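Local coordinates for metallophosphoesterase TT1561-like domain-containing protein (Aquifex aeolicus, PDB 2YVT) that is of unknown function but belongs to the calcineurin-like metallophosphoesterase superfamily and may act on a phosphoester substrate, at residues I11-R17 and N235-E240; V38-K44 and V94-D100. All blocks are in the same frame, centred on the assembly; numbering follows the deposited sequence.

How the interactions relate
Segments 11-17, 38-44 and 94-100 leave the ends of neighbouring parallel strands of one mixed sheet; 235-240 follows strand 231-235 of the second sheet. The strand order is 7-12, 35-39, 91-95. Interaction 2 is nested along the chain inside the loop closed by interaction 1, and the centres of the two contacts are about 9 Å apart. They touch directly: Asn13 OD1 lies 2.8 Å from Asn41 N, and Lys15 N lies 2.8 Å from Asn41 O, both probable hydrogen bonds. Ends of strands like these carry the metal-binding loops in related metallophosphoesterases. The segments together probably mark the equivalent of that site, with Asn13 and Asn41 probably at the places of metal-binding aspartates.

Interaction 1 (I11-R17 and N235-E240); sequences IKNFKER and NPGEFE
The end of strand 7-12 and the loop after it, where relatives usually carry the Asp-x-His metal-binding motif, pack Lys12, Asn13 and Phe14 against the loop 235-240. By sequence, Asn13-Phe14-Lys15 probably takes the place of that motif. Phe239 fills the apolar half. Its CG is anti to the backbone N (chi1 -170°), which sends the ring between Ile11, Phe14 and Arg17. Ile11 CD1 lies over one face, 3.9 Å from the centroid of the Phe239 ring, as a CH-pi contact. Phe14 runs alongside, pointing the same way, with the ring planes at 34° and Phe14 CD1 3.6 Å from Phe239 CE2. Arg17 O sits at the ring edge. Leu20 and Phe259 add further contacts to Phe239. The backbones are joined by Phe239 N to Lys12 O, 3.2 Å, and a water links Lys12 N to Gly237 O.

The polar half centres on Lys12. Its chain bends at chi2 and chi4, passes Gly237 O and crosses Asn235 at about a right angle. Lys12 NZ gives a 2.7 Å hydrogen bond to Asn235 OD1, tilted from the carbonyl plane. His220 O and Gly222 O also accept from the amine. Glu238 OE2 is 4.0 Å from Lys12 NZ, too far for a salt bridge. The Glu238 carboxylate instead lies nearly coplanar with the Asn13 amide. Asn13 ND2 donates to Glu238 OE1 at 3.0 Å, on the syn side, while Asn13 OD1 accepts from Asn41 N. A second water joins Lys15 NZ to Glu240 OE2, the latter bond weak.

The Asn13 amide is thus held at both ends and its rotation fixed. The buried amine of Lys12 is gripped by three oxygens of neutral groups, and the nearby Glu238 carboxylate would probably ease the cost of its charge.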
loop_
_atom_site.group_PDB
_atom_site.type_symbol
_atom_site.label_atom_id
_atom_site.label_comp_id
_atom_site.label_asym_id
_atom_site.label_seq_id
_atom_site.Cartn_x
_atom_site.Cartn_y
_atom_site.Cartn_z
ATOM N N ILE A 11 0.108 2.996 7.938
ATOM C CA ILE A 11 1.308 3.716 7.509
ATOM C C ILE A 11 1.527 3.508 6.010
ATOM O O ILE A 11 0.945 2.600 5.401
ATOM C CB ILE A 11 2.580 3.272 8.293
ATOM C CG1 ILE A 11 2.953 1.812 7.975
ATOM C CG2 ILE A 11 2.392 3.513 9.790
ATOM C CD1 ILE A 11 4.317 1.393 8.539
ATOM N N LYS A 12 2.367 4.350 5.417
ATOM C CA LYS A 12 2.758 4.191 4.016
ATOM C C LYS A 12 4.219 4.573 3.839
ATOM O O LYS A 12 4.769 5.334 4.644
ATOM C CB LYS A 12 1.839 4.981 3.064
ATOM C CG LYS A 12 1.889 6.522 3.164
ATOM C CD LYS A 12 2.823 7.138 2.141
ATOM C CE LYS A 12 2.842 8.663 2.243
ATOM N NZ LYS A 12 1.851 9.299 1.314
ATOM N N ASN A 13 4.835 4.039 2.788
ATOM C CA ASN A 13 6.254 4.271 2.499
ATOM C C ASN A 13 7.144 3.908 3.686
ATOM O O ASN A 13 7.902 4.740 4.201
ATOM C CB ASN A 13 6.500 5.712 2.018
ATOM C CG ASN A 13 6.111 5.920 0.561
ATOM O OD1 ASN A 13 6.139 4.984 -0.249
ATOM N ND2 ASN A 13 5.776 7.159 0.212
ATOM N N PHE A 14 7.041 2.648 4.104
ATOM C CA PHE A 14 7.925 2.088 5.131
ATOM C C PHE A 14 9.393 2.305 4.747
ATOM O O PHE A 14 10.206 2.689 5.596
ATOM C CB PHE A 14 7.609 0.602 5.355
ATOM C CG PHE A 14 8.573 -0.079 6.262
ATOM C CD1 PHE A 14 8.557 0.184 7.628
ATOM C CD2 PHE A 14 9.502 -0.989 5.755
ATOM C CE1 PHE A 14 9.468 -0.443 8.474
ATOM C CE2 PHE A 14 10.422 -1.616 6.593
ATOM C CZ PHE A 14 10.403 -1.342 7.953
ATOM N N LYS A 15 9.713 2.061 3.474
ATOM C CA LYS A 15 11.027 2.378 2.884
ATOM C C LYS A 15 12.193 1.919 3.766
ATOM O O LYS A 15 13.143 2.664 4.028
ATOM C CB LYS A 15 11.139 3.875 2.549
ATOM C CG LYS A 15 10.325 4.295 1.332
ATOM C CD LYS A 15 10.476 5.780 1.011
ATOM C CE LYS A 15 9.600 6.179 -0.172
ATOM N NZ LYS A 15 9.942 7.536 -0.727
ATOM N N GLU A 16 12.094 0.678 4.228
ATOM C CA GLU A 16 13.164 0.022 4.993
ATOM C C GLU A 16 13.523 0.728 6.316
ATOM O O GLU A 16 14.659 0.619 6.798
ATOM C CB GLU A 16 14.404 -0.175 4.109
ATOM C CG GLU A 16 14.090 -0.871 2.793
ATOM C CD GLU A 16 15.299 -1.114 1.919
ATOM O OE1 GLU A 16 16.461 -1.025 2.406
ATOM O OE2 GLU A 16 15.069 -1.392 0.723
ATOM N N ARG A 17 12.557 1.435 6.902
ATOM C CA ARG A 17 12.788 2.168 8.151
ATOM C C ARG A 17 12.563 1.302 9.391
ATOM O O ARG A 17 11.699 1.565 10.238
ATOM C CB ARG A 17 12.016 3.499 8.189
ATOM C CG ARG A 17 12.468 4.495 7.097
ATOM C CD ARG A 17 13.979 4.813 7.176
ATOM N NE ARG A 17 14.303 5.433 8.460
ATOM C CZ ARG A 17 14.146 6.734 8.712
ATOM N NH1 ARG A 17 13.713 7.553 7.756
ATOM N NH2 ARG A 17 14.434 7.218 9.911
ATOM N N ASN A 235 -4.780 9.289 3.333
ATOM C CA ASN A 235 -3.359 9.095 3.072
ATOM C C ASN A 235 -2.612 9.420 4.366
ATOM O O ASN A 235 -2.602 10.573 4.805
ATOM C CB ASN A 235 -2.870 9.963 1.915
ATOM C CG ASN A 235 -1.543 9.488 1.371
ATOM O OD1 ASN A 235 -0.704 8.982 2.125
ATOM N ND2 ASN A 235 -1.342 9.638 0.060
ATOM N N PRO A 236 -2.019 8.401 5.001
ATOM C CA PRO A 236 -1.412 8.611 6.329
ATOM C C PRO A 236 -0.265 9.620 6.382
ATOM O O PRO A 236 0.066 10.090 7.461
ATOM C CB PRO A 236 -0.879 7.220 6.703
ATOM C CG PRO A 236 -1.597 6.263 5.809
ATOM C CD PRO A 236 -1.914 6.999 4.550
ATOM N N GLY A 237 0.335 9.942 5.236
ATOM C CA GLY A 237 1.557 10.748 5.220
ATOM C C GLY A 237 2.763 9.849 5.409
ATOM O O GLY A 237 2.622 8.627 5.580
ATOM N N GLU A 238 3.947 10.447 5.383
ATOM C CA GLU A 238 5.187 9.670 5.280
ATOM C C GLU A 238 5.627 9.041 6.589
ATOM O O GLU A 238 5.874 9.743 7.572
ATOM C CB GLU A 238 6.323 10.557 4.758
ATOM C CG GLU A 238 6.076 11.123 3.369
ATOM C CD GLU A 238 6.149 10.087 2.246
ATOM O OE1 GLU A 238 6.621 8.952 2.463
ATOM O OE2 GLU A 238 5.734 10.425 1.127
ATOM N N PHE A 239 5.774 7.717 6.587
ATOM C CA PHE A 239 6.355 7.024 7.731
ATOM C C PHE A 239 7.735 7.594 8.131
ATOM O O PHE A 239 8.045 7.661 9.331
ATOM C CB PHE A 239 6.441 5.528 7.441
ATOM C CG PHE A 239 6.802 4.694 8.632
ATOM C CD1 PHE A 239 5.953 4.629 9.735
ATOM C CD2 PHE A 239 7.973 3.931 8.633
ATOM C CE1 PHE A 239 6.277 3.835 10.832
ATOM C CE2 PHE A 239 8.293 3.123 9.735
ATOM C CZ PHE A 239 7.442 3.086 10.830
ATOM N N GLU A 240 8.526 8.037 7.145
ATOM C CA GLU A 240 9.847 8.662 7.410
ATOM C C GLU A 240 9.749 9.950 8.217
ATOM O O GLU A 240 10.749 10.421 8.775
ATOM C CB GLU A 240 10.533 9.117 6.133
ATOM C CG GLU A 240 10.796 8.172 5.048
ATOM C CD GLU A 240 11.290 8.953 3.831
ATOM O OE1 GLU A 240 12.211 8.483 3.159
ATOM O OE2 GLU A 240 10.764 10.069 3.565
HETATM O O HOH W 1 2.895 6.510 7.330
HETATM O O HOH W 2 9.363 9.202 1.283
HETATM O O HOH W 3 12.820 9.601 10.317
#

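Interaction 2 (V38-K44 and V94-D100); sequences VVGNILK and VVPGKND
The carboxylate of Asp100 meets the 38-44 loop along its edge and on both sides of its plane. At the edge, each oxygen uses its syn lone pair. Ile42 N donates to Asp100 OD2 at 2.8 Å, nearly straight at 175°, and Leu43 N donates to Asp100 OD1 at 2.8 Å. Ile42 CB and CG1 lie on one side of the plane, with CB 3.4 Å from Asp100 OD1. Asn41 CA lies on the other, 3.6 Å from Asp100 OD2. Gly97 N adds a bond to Asp100 OD2 from the anti side, 26° out of the plane, so this oxygen is gripped twice. The Asn99 amide has Lys44 O over one face, 3.4 Å from Asn99 CG. Its ND2 is bound by Glu49, and a water joins Asn99 OD1 to Leu43 O.

Before the loops, the strands pair in parallel. Val95 N donates to Val38 O, and Gly40 N donates to Val95 O at 2.8 Å. Ile42 CD1 reaches Val94 CG1 at 3.6 Å, crossing at about a right angle. Gly40 and Gly97 let the chains come close, with CA atoms 4.0 Å apart. The peptide between Gly40 and Asn41 is cis.

Strands 35-39 and 91-95 are joined through helices 46-57 and 65-86. The Gly97-Asp100 type I turn holds Asp100 in place. Gly97-Lys98-Asn99-Asp100 probably corresponds to the Gly-Asn-His-Asp motif, and Gly40-Asn41 to the Gly-Asp motif, of calcineurin-like phosphoesterases. The Asp appears to be retained, and it holds two backbone amides of the neighbouring loop.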
loop_
_atom_site.group_PDB
_atom_site.type_symbol
_atom_site.label_atom_id
_atom_site.label_comp_id
_atom_site.label_asym_id
_atom_site.label_seq_id
_atom_site.Cartn_x
_atom_site.Cartn_y
_atom_site.Cartn_z
ATOM N N VAL A 38 -0.096 -1.673 6.260
ATOM C CA VAL A 38 1.183 -1.151 5.764
ATOM C C VAL A 38 1.077 -1.041 4.253
ATOM O O VAL A 38 0.989 -2.058 3.557
ATOM C CB VAL A 38 2.390 -2.052 6.126
ATOM C CG1 VAL A 38 3.680 -1.402 5.666
ATOM C CG2 VAL A 38 2.446 -2.309 7.643
ATOM N N VAL A 39 1.047 0.196 3.754
ATOM C CA VAL A 39 1.074 0.436 2.315
ATOM C C VAL A 39 2.530 0.654 1.920
ATOM O O VAL A 39 3.298 1.268 2.672
ATOM C CB VAL A 39 0.232 1.680 1.918
ATOM C CG1 VAL A 39 0.166 1.825 0.388
ATOM C CG2 VAL A 39 -1.175 1.597 2.509
ATOM N N GLY A 40 2.919 0.139 0.756
ATOM C CA GLY A 40 4.268 0.357 0.261
ATOM C C GLY A 40 4.551 1.840 0.016
ATOM O O GLY A 40 3.667 2.682 0.171
ATOM N N ASN A 41 5.775 2.178 -0.377
ATOM C CA ASN A 41 6.848 1.236 -0.627
ATOM C C ASN A 41 7.440 0.607 0.615
ATOM O O ASN A 41 7.730 1.300 1.597
ATOM C CB ASN A 41 7.953 1.965 -1.378
ATOM C CG ASN A 41 7.450 2.543 -2.672
ATOM O OD1 ASN A 41 7.356 3.784 -2.860
ATOM N ND2 ASN A 41 7.054 1.661 -3.555
ATOM N N ILE A 42 7.619 -0.709 0.554
ATOM C CA ILE A 42 8.351 -1.437 1.590
ATOM C C ILE A 42 9.852 -1.261 1.365
ATOM O O ILE A 42 10.592 -0.920 2.290
ATOM C CB ILE A 42 7.978 -2.932 1.614
ATOM C CG1 ILE A 42 6.498 -3.089 1.971
ATOM C CG2 ILE A 42 8.866 -3.689 2.612
ATOM C CD1 ILE A 42 5.863 -4.358 1.482
ATOM N N LEU A 43 10.274 -1.483 0.124
ATOM C CA LEU A 43 11.679 -1.361 -0.279
ATOM C C LEU A 43 12.026 0.003 -0.853
ATOM O O LEU A 43 11.153 0.744 -1.309
ATOM C CB LEU A 43 11.995 -2.398 -1.355
ATOM C CG LEU A 43 11.784 -3.864 -0.988
ATOM C CD1 LEU A 43 12.116 -4.744 -2.183
ATOM C CD2 LEU A 43 12.621 -4.249 0.236
ATOM N N LYS A 44 13.317 0.318 -0.829
ATOM C CA LYS A 44 13.844 1.425 -1.612
ATOM C C LYS A 44 14.024 0.953 -3.061
ATOM O O LYS A 44 13.370 1.470 -3.967
ATOM C CB LYS A 44 15.159 1.924 -1.029
ATOM C CG LYS A 44 15.059 2.472 0.382
ATOM C CD LYS A 44 16.217 3.435 0.621
ATOM C CE LYS A 44 17.000 3.084 1.851
ATOM N NZ LYS A 44 18.222 3.942 1.917
ATOM N N VAL A 94 -0.888 -5.913 4.137
ATOM C CA VAL A 94 0.245 -5.290 3.460
ATOM C C VAL A 94 -0.084 -5.180 1.976
ATOM O O VAL A 94 -0.527 -6.147 1.369
ATOM C CB VAL A 94 1.530 -6.135 3.640
ATOM C CG1 VAL A 94 2.699 -5.528 2.864
ATOM C CG2 VAL A 94 1.883 -6.275 5.129
ATOM N N VAL A 95 0.151 -4.000 1.397
ATOM C CA VAL A 95 -0.102 -3.757 -0.030
ATOM C C VAL A 95 1.187 -3.195 -0.648
ATOM O O VAL A 95 1.706 -2.200 -0.161
ATOM C CB VAL A 95 -1.289 -2.785 -0.229
ATOM C CG1 VAL A 95 -1.477 -2.460 -1.705
ATOM C CG2 VAL A 95 -2.561 -3.387 0.370
ATOM N N PRO A 96 1.728 -3.859 -1.689
ATOM C CA PRO A 96 3.043 -3.464 -2.190
ATOM C C PRO A 96 3.042 -2.141 -2.944
ATOM O O PRO A 96 2.028 -1.759 -3.558
ATOM C CB PRO A 96 3.414 -4.620 -3.137
ATOM C CG PRO A 96 2.098 -5.117 -3.637
ATOM C CD PRO A 96 1.174 -5.000 -2.449
ATOM N N GLY A 97 4.180 -1.450 -2.895
ATOM C CA GLY A 97 4.357 -0.224 -3.653
ATOM C C GLY A 97 5.053 -0.425 -4.993
ATOM O O GLY A 97 5.359 -1.560 -5.407
ATOM N N LYS A 98 5.281 0.685 -5.689
ATOM C CA LYS A 98 5.981 0.678 -6.971
ATOM C C LYS A 98 7.342 -0.022 -6.900
ATOM O O LYS A 98 7.765 -0.654 -7.862
ATOM C CB LYS A 98 6.134 2.120 -7.446
ATOM C CG LYS A 98 6.925 2.346 -8.703
ATOM C CD LYS A 98 7.028 3.851 -9.007
ATOM C CE LYS A 98 7.456 4.692 -7.780
ATOM N NZ LYS A 98 6.354 5.310 -6.955
ATOM N N ASN A 99 8.027 0.084 -5.765
ATOM C CA ASN A 99 9.387 -0.458 -5.673
ATOM C C ASN A 99 9.462 -1.856 -5.069
ATOM O O ASN A 99 10.552 -2.381 -4.814
ATOM C CB ASN A 99 10.284 0.506 -4.907
ATOM C CG ASN A 99 10.424 1.827 -5.616
ATOM O OD1 ASN A 99 9.950 2.856 -5.130
ATOM N ND2 ASN A 99 11.028 1.801 -6.794
ATOM N N ASP A 100 8.300 -2.465 -4.859
ATOM C CA ASP A 100 8.243 -3.774 -4.220
ATOM C C ASP A 100 8.149 -4.849 -5.290
ATOM O O ASP A 100 7.131 -5.525 -5.467
ATOM C CB ASP A 100 7.113 -3.791 -3.198
ATOM C CG ASP A 100 7.376 -2.814 -2.071
ATOM O OD1 ASP A 100 8.564 -2.658 -1.722
ATOM O OD2 ASP A 100 6.424 -2.188 -1.560
HETATM O O HOH W 4 10.804 3.308 -2.273
#